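Side-chain contacts in DUF2235 domain-containing protein (Pseudomonas aeruginosa, PDB 4O5P), which acts as a phospholipase effector of the type VI secretion system, probably hydrolysing membrane phospholipids of target cells: residues N458-Q461 against A462-A466; P646-E649 against K650-A653; V808-A811 against Q812-V815. One frame throughout, in Å; residues are numbered along the deposited sequence.

Contact 1: residues N458-Q461 against A462-A466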
# COMPACT_ATOMS: atom_id res chain seq x y z
N ASN A 458 12.11 -18.57 -12.38
CA ASN A 458 13.34 -19.19 -11.90
C ASN A 458 14.61 -18.70 -12.61
O ASN A 458 15.68 -18.70 -12.02
CB ASN A 458 13.21 -20.71 -11.93
CG ASN A 458 12.20 -21.23 -10.91
OD1 ASN A 458 12.00 -20.62 -9.85
ND2 ASN A 458 11.55 -22.35 -11.22
N ALA A 459 14.50 -18.26 -13.86
CA ALA A 459 15.69 -17.69 -14.51
C ALA A 459 16.07 -16.39 -13.80
O ALA A 459 17.25 -16.13 -13.48
CB ALA A 459 15.44 -17.45 -15.99
N TRP A 460 15.05 -15.57 -13.54
CA TRP A 460 15.30 -14.39 -12.73
C TRP A 460 15.89 -14.76 -11.37
O TRP A 460 16.90 -14.20 -10.94
CB TRP A 460 14.02 -13.57 -12.55
CG TRP A 460 14.30 -12.34 -11.76
CD1 TRP A 460 14.75 -11.14 -12.23
CD2 TRP A 460 14.23 -12.20 -10.34
NE1 TRP A 460 14.92 -10.25 -11.20
CE2 TRP A 460 14.60 -10.88 -10.02
CE3 TRP A 460 13.85 -13.07 -9.30
CZ2 TRP A 460 14.63 -10.40 -8.71
CZ3 TRP A 460 13.89 -12.60 -7.99
CH2 TRP A 460 14.26 -11.27 -7.71
N GLN A 461 15.27 -15.71 -10.68
CA GLN A 461 15.67 -16.04 -9.33
C GLN A 461 17.12 -16.48 -9.29
O GLN A 461 17.87 -16.12 -8.38
CB GLN A 461 14.78 -17.14 -8.78
CG GLN A 461 14.90 -17.34 -7.28
CD GLN A 461 16.10 -18.16 -6.87
OE1 GLN A 461 16.59 -19.00 -7.63
NE2 GLN A 461 16.60 -17.92 -5.66
N ALA A 462 17.51 -17.24 -10.31
CA ALA A 462 18.86 -17.78 -10.40
C ALA A 462 19.92 -16.73 -10.74
O ALA A 462 21.07 -16.87 -10.30
CB ALA A 462 18.91 -18.95 -11.38
N GLN A 463 19.58 -15.70 -11.52
CA GLN A 463 20.60 -14.66 -11.81
C GLN A 463 20.74 -13.63 -10.70
O GLN A 463 21.73 -12.88 -10.65
CB GLN A 463 20.30 -13.92 -13.12
CG GLN A 463 18.97 -13.15 -13.12
CD GLN A 463 19.07 -11.76 -12.52
OE1 GLN A 463 20.07 -11.04 -12.70
NE2 GLN A 463 18.02 -11.36 -11.80
N ALA A 464 19.74 -13.55 -9.84
CA ALA A 464 19.72 -12.53 -8.81
C ALA A 464 20.82 -12.80 -7.80
O ALA A 464 21.11 -13.96 -7.48
CB ALA A 464 18.36 -12.50 -8.13
N LYS A 465 21.43 -11.73 -7.30
CA LYS A 465 22.55 -11.84 -6.38
C LYS A 465 22.18 -11.41 -4.97
O LYS A 465 21.49 -10.41 -4.76
CB LYS A 465 23.76 -11.04 -6.88
CG LYS A 465 24.63 -11.77 -7.91
CD LYS A 465 25.65 -10.82 -8.58
CE LYS A 465 26.44 -11.56 -9.66
NZ LYS A 465 27.13 -10.63 -10.63
N ALA A 466 22.66 -12.19 -4.01
CA ALA A 466 22.44 -11.91 -2.60
C ALA A 466 23.05 -10.57 -2.19
O ALA A 466 24.13 -10.19 -2.67
CB ALA A 466 23.04 -13.03 -1.75
O HOH W 1 19.63 -16.07 -6.50

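Contact 2: residues P646-E649 against K650-A653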
# COMPACT_ATOMS: atom_id res chain seq x y z
N PRO A 646 22.99 -15.72 -25.74
CA PRO A 646 22.66 -17.12 -25.43
C PRO A 646 22.47 -17.33 -23.95
O PRO A 646 23.26 -16.79 -23.17
CB PRO A 646 23.90 -17.87 -25.91
CG PRO A 646 24.36 -17.07 -27.08
CD PRO A 646 24.11 -15.62 -26.68
N GLY A 647 21.43 -18.07 -23.56
CA GLY A 647 21.19 -18.40 -22.17
C GLY A 647 20.39 -17.34 -21.43
O GLY A 647 20.01 -17.53 -20.27
N GLN A 648 20.14 -16.22 -22.09
CA GLN A 648 19.42 -15.12 -21.44
C GLN A 648 17.98 -15.02 -21.91
O GLN A 648 17.31 -14.04 -21.63
CB GLN A 648 20.15 -13.78 -21.68
CG GLN A 648 21.59 -13.73 -21.14
CD GLN A 648 21.67 -13.91 -19.63
OE1 GLN A 648 22.37 -14.80 -19.13
NE2 GLN A 648 20.98 -13.04 -18.90
N GLU A 649 17.52 -16.04 -22.63
CA GLU A 649 16.23 -15.97 -23.31
C GLU A 649 15.08 -15.93 -22.33
O GLU A 649 14.17 -15.11 -22.46
CB GLU A 649 16.05 -17.18 -24.24
CG GLU A 649 17.00 -17.20 -25.43
CD GLU A 649 18.39 -17.70 -25.05
OE1 GLU A 649 18.53 -18.47 -24.08
OE2 GLU A 649 19.35 -17.29 -25.73
N LYS A 650 15.13 -16.82 -21.35
CA LYS A 650 14.03 -16.93 -20.40
C LYS A 650 13.90 -15.64 -19.58
O LYS A 650 12.78 -15.19 -19.31
CB LYS A 650 14.20 -18.18 -19.54
CG LYS A 650 13.79 -19.47 -20.26
CD LYS A 650 12.38 -19.35 -20.85
CE LYS A 650 11.80 -20.70 -21.31
NZ LYS A 650 10.38 -20.58 -21.80
N LEU A 651 15.04 -15.02 -19.25
CA LEU A 651 15.06 -13.77 -18.51
C LEU A 651 14.44 -12.61 -19.31
O LEU A 651 13.50 -11.92 -18.83
CB LEU A 651 16.49 -13.44 -18.09
CG LEU A 651 16.68 -12.18 -17.25
CD1 LEU A 651 15.89 -12.28 -15.93
CD2 LEU A 651 18.17 -11.92 -16.98
N VAL A 652 14.96 -12.40 -20.53
CA VAL A 652 14.41 -11.38 -21.42
C VAL A 652 12.91 -11.61 -21.66
O VAL A 652 12.14 -10.65 -21.66
CB VAL A 652 15.19 -11.28 -22.77
CG1 VAL A 652 14.53 -10.25 -23.69
CG2 VAL A 652 16.64 -10.86 -22.53
N ALA A 653 12.49 -12.86 -21.83
CA ALA A 653 11.07 -13.17 -22.02
C ALA A 653 10.23 -12.85 -20.78
O ALA A 653 9.07 -12.45 -20.89
CB ALA A 653 10.88 -14.61 -22.43
O HOH W 2 17.58 -16.86 -18.99
O HOH W 3 17.19 -19.08 -21.60

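Contact 3: residues V808-A811 against Q812-V815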
# COMPACT_ATOMS: atom_id res chain seq x y z
N VAL A 808 -6.29 36.80 1.52
CA VAL A 808 -6.13 35.34 1.56
C VAL A 808 -7.20 34.71 2.45
O VAL A 808 -7.87 33.75 2.05
CB VAL A 808 -4.74 34.93 2.08
CG1 VAL A 808 -4.66 33.42 2.29
CG2 VAL A 808 -3.65 35.41 1.12
N LEU A 809 -7.37 35.28 3.64
CA LEU A 809 -8.30 34.80 4.65
C LEU A 809 -9.75 34.89 4.22
O LEU A 809 -10.54 33.99 4.51
CB LEU A 809 -8.10 35.56 5.97
CG LEU A 809 -9.18 35.37 7.04
CD1 LEU A 809 -9.21 33.94 7.54
CD2 LEU A 809 -8.98 36.35 8.18
N LEU A 810 -10.12 35.97 3.54
CA LEU A 810 -11.46 36.08 2.98
C LEU A 810 -11.73 34.92 2.01
O LEU A 810 -12.77 34.23 2.10
CB LEU A 810 -11.61 37.43 2.28
CG LEU A 810 -12.91 37.62 1.50
CD1 LEU A 810 -14.08 37.50 2.45
CD2 LEU A 810 -12.90 38.97 0.79
N ALA A 811 -10.78 34.67 1.11
CA ALA A 811 -10.92 33.57 0.15
C ALA A 811 -11.04 32.21 0.83
O ALA A 811 -11.95 31.42 0.54
CB ALA A 811 -9.77 33.57 -0.85
N GLN A 812 -10.09 31.92 1.72
CA GLN A 812 -10.08 30.68 2.49
C GLN A 812 -11.37 30.48 3.29
O GLN A 812 -11.92 29.37 3.32
CB GLN A 812 -8.87 30.67 3.43
CG GLN A 812 -7.53 30.45 2.76
CD GLN A 812 -7.42 29.06 2.16
OE1 GLN A 812 -7.45 28.04 2.87
NE2 GLN A 812 -7.28 28.99 0.84
N GLN A 813 -11.84 31.55 3.93
CA GLN A 813 -13.08 31.52 4.71
C GLN A 813 -14.28 31.18 3.85
O GLN A 813 -15.20 30.49 4.30
CB GLN A 813 -13.35 32.89 5.35
CG GLN A 813 -12.78 33.11 6.74
CD GLN A 813 -12.82 34.57 7.14
OE1 GLN A 813 -13.17 35.44 6.33
NE2 GLN A 813 -12.47 34.85 8.39
N THR A 814 -14.30 31.70 2.62
CA THR A 814 -15.44 31.45 1.75
C THR A 814 -15.61 29.95 1.49
O THR A 814 -16.72 29.41 1.61
CB THR A 814 -15.38 32.27 0.45
OG1 THR A 814 -15.39 33.67 0.77
CG2 THR A 814 -16.57 31.96 -0.44
N VAL A 815 -14.51 29.27 1.17
CA VAL A 815 -14.53 27.81 1.06
C VAL A 815 -14.92 27.15 2.39
O VAL A 815 -15.85 26.35 2.45
CB VAL A 815 -13.17 27.26 0.62
CG1 VAL A 815 -13.27 25.77 0.30
CG2 VAL A 815 -12.66 28.01 -0.59

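Contact 1: residues N458-Q461 against A462-A466
Trp460 and Gln463 meet at the end of helix 451-463, where the amide NE2 of Gln463 sits over the indole face, 3.3 Å from CD1 of Trp460 and offset toward the rim. The amide plane is turned 54° against the ring. On the same face the methyl CB of Ala464 makes a CH-pi contact, 4.3 Å from the centroid of the six-membered ring of Trp460. Gln463 holds CG between its backbone N and carbonyl carbon (chi1 62°) and bends again at chi2, which folds the amide back so that its NE2 also donates to Trp460 O at 3.2 Å. This is the tight side, built on the buried Trp460, whose side chain also touches Leu651 and Leu654 of helix 649-657 and Ile10 of strand 7-10.

The other side is looser. Ala462 is exposed, though its N keeps ordinary helix bonding to Asn458 O. The backbone of Ala464 frays, its N making only weak bonds to Trp460 O and Gln461 O. A water donates to Gln461 O at 2.6 Å and to Ala464 O at 2.8 Å, bridging the last turn to the departing chain.

Gln463 NE2 gives N-H groups to Glu476 and Trp460 O, while OE1 accepts from Arg633 and Arg475; exchanging the two ends of the amide would lose these bonds, which fixes its rotation.

Contact 2: residues P646-E649 against K650-A653
Gln648 and Leu651 lie side by side and point the same way, three residues apart at the start of helix 649-657. They touch by van der Waals contact alone: the amide nitrogen NE2 of Gln648 stands 3.6 Å from the methyl CD2 of Leu651. Gln648 has CG anti to its carbonyl carbon (chi1 -61°) and bends once more at chi2, which carries its amide along the flank of Leu651. Val652 adds its CG2 methyl, 3.4 Å from Gln648 O. Leu637 of helix 616-637 touches all three side chains, and Leu479 of helix 469-487 packs on Leu651 as well, so the leucine and valine are buried while the loop before them stays near the surface.

The direct backbone bonds are the first two of the helix. Val652 N donates to Gln648 O at 3.1 Å with an almost straight N-H...O angle of 175°, and Ala653 N follows with a bond to Glu649 O at 2.9 Å.

Water serves the amides that precede them. One molecule accepts from Leu651 N at 3.1 Å and donates to Gly647 O. A second accepts from Lys650 N and donates to Glu649 OE1 at 2.9 Å, linking the carboxylate to the first turn.

Charge and weak polar contacts complete the group. The chain of Glu649 is bent at chi2 (79°), turning its carboxylate back toward the preceding loop, where Gly647 N makes weak bonds to both OE1 and OE2. The positive end of the helix dipole probably steadies this negative group.

Together these features mark a helix N terminus: Gln648 holds the N-cap position through its backbone, its O taking the first helical N-H from Val652, an acidic residue follows in the first turn, and the N-H groups of Lys650 and Leu651 go to water.

Contact 3: residues V808-A811 against Q812-V815
Val808 O receives the N-H of Gln812 at 2.9 Å, and the same regular alpha-helical spacing continues with Gln813 N on Leu809 O and Thr814 N on Leu810 O.

On one flank Val808 and Gln812 run side by side, pointing the same way, with CG1 of Val808 4.2 Å from CG of Gln812. That same CG of Gln812 rests 3.4 Å from Val808 O. This flank faces the protein: Leu795 of helix 795-798 and Asp754 touch both residues, and Thr186 and Leu756 touch Gln812.

On another flank the side chains of Leu809 and Gln813 meet at a slant. The methyl CD1 of Leu809 comes within 3.5 Å of the amide nitrogen NE2 of Gln813, and CG and CD of the glutamine also come near this methyl. Gln813 starts from a chi1 of -91°, well away from a staggered value, and is extended beyond CG, which brings its amide across the leucine. This is an i to i+4 pairing along helix 803-814, near the end of the modelled chain; Leu809 also reaches Leu795, whereas Gln813 is exposed.

Thr814 doubles the grip on one carbonyl. Its OG1 stands beside its own backbone N (chi1 -61°) and donates to Leu810 O at 3.0 Å, the carbonyl that already accepts from Thr814 N at 3.0 Å. The two donors arrive from opposite faces of the carbonyl plane, the hydroxyl tilted more strongly out of it. Val815 N makes only a weak bond, 3.4 Å, to Ala811 O, and CG2 of Val815 lies 3.7 Å from that same oxygen.

Along the chain the three contacts come in series, none nesting in or crossing another, and each closes no more than a turn of backbone. Contact 1 ends helix 451-463, contact 2 opens helix 649-657 almost two hundred residues later, and contact 3 lies in helix 803-814 at the end of the modelled chain. Contacts 1 and 2 nevertheless touch in space: CB of Ala459 lies 3.8 Å from CB of Lys650, and Gln463 packs on Leu651, joining the two helices within the C-terminal family region. Contact 3 stands apart, its centre about 57 Å from that of contact 1, on the opposite side of the chain's centre.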